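Local atomic coordinates of transcriptional repressor, TetR family (Thermus thermophilus, PDB entry 3ANG), a protein that probably binds DNA through a helix-turn-helix motif as a TetR-family transcriptional repressor, and is seen here with dodecyl-CoA bound. Residues M107-L112 and S165-A170. Numbering follows the deposited sequence.
Sequences MFYELL and SALRWA. With DCC (dodecyl-coa), chain E.
Leu167 and Phe108 show how two helices of a ligand-binding domain can be joined by apolar side chains alone: no hydrogen bond crosses between 107-112 and 165-170. Leu167 is the side chain to follow. Its backbone comes first, CA lying 3.9 Å from Phe108 CD2, while CB leads on to CG, which faces Phe108 CB at 4.4 Å. With CG anti to the backbone N (chi1 -170°), the two methyls are carried out between Tyr109 and Leu112. CD1 meets Leu112 CD1 tip to tip at 3.7 Å; CD2 rests 4.2 Å from Tyr109 OH, the two side chains crossing at about a right angle. Phe108 reaches past Leu167, its CE2 coming within 3.8 Å of Ala166 CB, and the small methyl lets the ring lie close to the helix backbone.

On another side of helix 151-172, Arg168 turns from this apolar layer to dodecyl-CoA. Its chain bends at chi3 (-62°), bringing NE to 2.8 Å from the ligand's OP1, and its NH2 forms a salt bridge with Asp160 of the second subunit. A leucine here would probably leave OP1 without this close polar neighbour and that aspartate without its charged mate.

Phe108 also touches Tyr162, and Leu112 touches Phe163, extending the contact back along helix 151-172. The second subunit adds its own Leu112 against Tyr109, Leu112 and Leu167, so in this all-helical fold the junction of helices 101-110 and 151-172 lies at the dimer interface, beside the bound acyl-CoA.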
loop_
_atom_site.group_PDB
_atom_site.type_symbol
_atom_site.label_atom_id
_atom_site.label_comp_id
_atom_site.label_asym_id
_atom_site.label_seq_id
_atom_site.Cartn_x
_atom_site.Cartn_y
_atom_site.Cartn_z
HETATM N N MSE A 107 10.301 -8.308 -5.090
HETATM C CA MSE A 107 10.550 -6.971 -5.621
HETATM C C MSE A 107 9.583 -5.988 -4.963
HETATM O O MSE A 107 9.939 -4.832 -4.726
HETATM C CB MSE A 107 10.356 -6.950 -7.142
HETATM C CG MSE A 107 10.682 -5.617 -7.795
HETATM SE SE MSE A 107 9.958 -5.456 -9.622
HETATM C CE MSE A 107 8.123 -5.028 -9.152
ATOM N N PHE A 108 8.360 -6.450 -4.680
ATOM C CA PHE A 108 7.344 -5.612 -4.032
ATOM C C PHE A 108 7.790 -5.208 -2.620
ATOM O O PHE A 108 7.581 -4.071 -2.211
ATOM C CB PHE A 108 5.981 -6.335 -3.914
ATOM C CG PHE A 108 5.193 -6.429 -5.211
ATOM C CD1 PHE A 108 5.350 -5.491 -6.226
ATOM C CD2 PHE A 108 4.259 -7.454 -5.394
ATOM C CE1 PHE A 108 4.591 -5.569 -7.403
ATOM C CE2 PHE A 108 3.495 -7.539 -6.565
ATOM C CZ PHE A 108 3.661 -6.599 -7.568
ATOM N N TYR A 109 8.387 -6.135 -1.870
ATOM C CA TYR A 109 8.840 -5.817 -0.513
ATOM C C TYR A 109 9.914 -4.728 -0.506
ATOM O O TYR A 109 10.015 -3.934 0.432
ATOM C CB TYR A 109 9.373 -7.078 0.182
ATOM C CG TYR A 109 8.264 -8.014 0.603
ATOM C CD1 TYR A 109 7.306 -7.604 1.534
ATOM C CD2 TYR A 109 8.158 -9.302 0.066
ATOM C CE1 TYR A 109 6.277 -8.442 1.919
ATOM C CE2 TYR A 109 7.129 -10.151 0.445
ATOM C CZ TYR A 109 6.189 -9.713 1.374
ATOM O OH TYR A 109 5.155 -10.531 1.765
ATOM N N GLU A 110 10.714 -4.694 -1.565
ATOM C CA GLU A 110 11.775 -3.704 -1.680
ATOM C C GLU A 110 11.218 -2.271 -1.575
ATOM O O GLU A 110 11.877 -1.379 -1.054
ATOM C CB GLU A 110 12.519 -3.946 -2.993
ATOM C CG GLU A 110 13.766 -3.146 -3.191
ATOM C CD GLU A 110 14.845 -3.409 -2.159
ATOM O OE1 GLU A 110 15.816 -2.621 -2.153
ATOM O OE2 GLU A 110 14.738 -4.379 -1.376
ATOM N N LEU A 111 9.991 -2.052 -2.043
ATOM C CA LEU A 111 9.379 -0.729 -1.945
ATOM C C LEU A 111 9.104 -0.388 -0.478
ATOM O O LEU A 111 8.913 0.780 -0.123
ATOM C CB LEU A 111 8.071 -0.710 -2.733
ATOM C CG LEU A 111 8.319 -0.679 -4.234
ATOM C CD1 LEU A 111 7.236 -1.435 -4.994
ATOM C CD2 LEU A 111 8.413 0.771 -4.651
ATOM N N LEU A 112 9.068 -1.420 0.366
ATOM C CA LEU A 112 8.819 -1.252 1.796
ATOM C C LEU A 112 10.102 -1.489 2.605
ATOM O O LEU A 112 10.063 -1.797 3.800
ATOM C CB LEU A 112 7.756 -2.245 2.263
ATOM C CG LEU A 112 6.416 -2.265 1.522
ATOM C CD1 LEU A 112 5.600 -3.452 2.029
ATOM C CD2 LEU A 112 5.671 -0.942 1.720
ATOM N N SER A 165 -2.844 -3.968 -3.380
ATOM C CA SER A 165 -3.667 -5.098 -3.791
ATOM C C SER A 165 -2.784 -6.218 -4.354
ATOM O O SER A 165 -2.963 -7.386 -4.014
ATOM C CB SER A 165 -4.699 -4.664 -4.845
ATOM O OG SER A 165 -5.705 -3.832 -4.281
ATOM N N ALA A 166 -1.821 -5.861 -5.198
ATOM C CA ALA A 166 -0.940 -6.863 -5.800
ATOM C C ALA A 166 -0.108 -7.611 -4.755
ATOM O O ALA A 166 -0.005 -8.839 -4.786
ATOM C CB ALA A 166 -0.021 -6.198 -6.844
ATOM N N LEU A 167 0.483 -6.867 -3.828
ATOM C CA LEU A 167 1.310 -7.465 -2.775
ATOM C C LEU A 167 0.496 -8.442 -1.936
ATOM O O LEU A 167 0.930 -9.552 -1.665
ATOM C CB LEU A 167 1.876 -6.370 -1.854
ATOM C CG LEU A 167 2.949 -6.735 -0.819
ATOM C CD1 LEU A 167 3.303 -5.494 -0.045
ATOM C CD2 LEU A 167 2.472 -7.797 0.124
ATOM N N ARG A 168 -0.683 -8.003 -1.520
ATOM C CA ARG A 168 -1.576 -8.800 -0.688
ATOM C C ARG A 168 -2.048 -10.047 -1.439
ATOM O O ARG A 168 -2.122 -11.139 -0.874
ATOM C CB ARG A 168 -2.753 -7.920 -0.269
ATOM C CG ARG A 168 -3.869 -8.610 0.474
ATOM C CD ARG A 168 -4.938 -7.590 0.936
ATOM N NE ARG A 168 -4.404 -6.595 1.868
ATOM C CZ ARG A 168 -5.070 -5.516 2.273
ATOM N NH1 ARG A 168 -6.298 -5.276 1.837
ATOM N NH2 ARG A 168 -4.501 -4.661 3.110
ATOM N N TRP A 169 -2.375 -9.875 -2.713
ATOM C CA TRP A 169 -2.806 -10.989 -3.539
ATOM C C TRP A 169 -1.660 -12.017 -3.596
ATOM O O TRP A 169 -1.842 -13.188 -3.279
ATOM C CB TRP A 169 -3.138 -10.490 -4.959
ATOM C CG TRP A 169 -3.478 -11.593 -5.932
ATOM C CD1 TRP A 169 -4.694 -12.197 -6.096
ATOM C CD2 TRP A 169 -2.574 -12.281 -6.812
ATOM N NE1 TRP A 169 -4.603 -13.219 -7.014
ATOM C CE2 TRP A 169 -3.316 -13.295 -7.469
ATOM C CE3 TRP A 169 -1.209 -12.148 -7.101
ATOM C CZ2 TRP A 169 -2.739 -14.174 -8.399
ATOM C CZ3 TRP A 169 -0.628 -13.031 -8.032
ATOM C CH2 TRP A 169 -1.399 -14.029 -8.666
ATOM N N ALA A 170 -0.473 -11.554 -3.975
ATOM C CA ALA A 170 0.700 -12.427 -4.119
ATOM C C ALA A 170 1.179 -13.084 -2.830
ATOM O O ALA A 170 1.502 -14.275 -2.815
ATOM C CB ALA A 170 1.871 -11.634 -4.762
HETATM C C2 DCC E . -14.956 -12.093 -3.993
HETATM C C4 DCC E . -14.296 -12.244 -1.783
HETATM C C5 DCC E . -13.615 -13.419 -2.066
HETATM C C6 DCC E . -13.638 -13.896 -3.370
HETATM C C8 DCC E . -13.378 -12.972 0.025
HETATM C C10 DCC E . -5.023 3.340 13.972
HETATM C C11 DCC E . -3.848 3.377 14.951
HETATM C C12 DCC E . -3.687 4.778 15.547
HETATM N N9 DCC E . -14.126 -11.998 -0.487
HETATM N N7 DCC E . -13.063 -13.842 -0.932
HETATM N N3 DCC E . -14.952 -11.609 -2.764
HETATM N N1 DCC E . -14.317 -13.208 -4.301
HETATM N N6 DCC E . -12.986 -15.008 -3.694
HETATM C "C1'" DCC E . -14.668 -10.828 0.239
HETATM C "C2'" DCC E . -15.939 -11.178 1.011
HETATM O "O2'" DCC E . -17.030 -11.323 0.098
HETATM C "C3'" DCC E . -16.046 -9.839 1.736
HETATM O "O3'" DCC E . -16.279 -8.809 0.772
HETATM C "C4'" DCC E . -14.614 -9.724 2.267
HETATM O "O4'" DCC E . -13.784 -10.340 1.263
HETATM C "C5'" DCC E . -14.504 -10.548 3.553
HETATM O "O5'" DCC E . -13.240 -10.358 4.195
HETATM P P1 DCC E . -12.904 -11.118 5.576
HETATM O O11 DCC E . -12.794 -10.126 6.668
HETATM O O12 DCC E . -13.834 -12.257 5.749
HETATM O O6 DCC E . -11.439 -11.728 5.307
HETATM P P2 DCC E . -11.004 -12.174 3.823
HETATM O O21 DCC E . -11.576 -13.505 3.525
HETATM O O22 DCC E . -11.262 -11.067 2.874
HETATM O O7 DCC E . -9.408 -12.319 3.974
HETATM C CPA DCC E . -8.812 -13.619 3.957
HETATM C CPB DCC E . -7.823 -13.795 5.110
HETATM C CP8 DCC E . -6.721 -12.735 5.013
HETATM C CP7 DCC E . -7.208 -15.194 5.027
HETATM C CP9 DCC E . -8.566 -13.640 6.439
HETATM O OP3 DCC E . -7.290 -11.436 5.206
HETATM C CP6 DCC E . -5.651 -12.986 6.077
HETATM O OP2 DCC E . -5.773 -13.888 6.905
HETATM N NP2 DCC E . -4.613 -12.156 6.051
HETATM C CP5 DCC E . -4.487 -11.059 5.082
HETATM C CP4 DCC E . -3.318 -10.177 5.521
HETATM C CP3 DCC E . -3.307 -8.845 4.770
HETATM O OP1 DCC E . -4.002 -8.669 3.771
HETATM N NP1 DCC E . -2.504 -7.927 5.300
HETATM C CP2 DCC E . -2.355 -6.580 4.731
HETATM C CP1 DCC E . -2.994 -5.580 5.696
HETATM S S DCC E . -2.755 -3.835 5.201
HETATM P P3 DCC E . -17.762 -8.223 0.544
HETATM O O31 DCC E . -18.706 -9.247 0.044
HETATM O O32 DCC E . -18.228 -7.584 1.946
HETATM O O33 DCC E . -17.588 -7.001 -0.491
HETATM C CA1 DCC E . -4.113 -3.133 6.053
HETATM C CA2 DCC E . -3.964 -1.809 6.803
HETATM O OA1 DCC E . -5.191 -3.726 6.058
HETATM C CA3 DCC E . -5.346 -1.268 7.174
HETATM C CA4 DCC E . -5.252 -0.059 8.106
HETATM C CA5 DCC E . -4.636 -0.446 9.451
HETATM C CA6 DCC E . -4.631 0.750 10.405
HETATM C CA7 DCC E . -3.880 0.417 11.696
HETATM C CA8 DCC E . -3.781 1.643 12.605
HETATM C CA9 DCC E . -5.121 1.990 13.259
#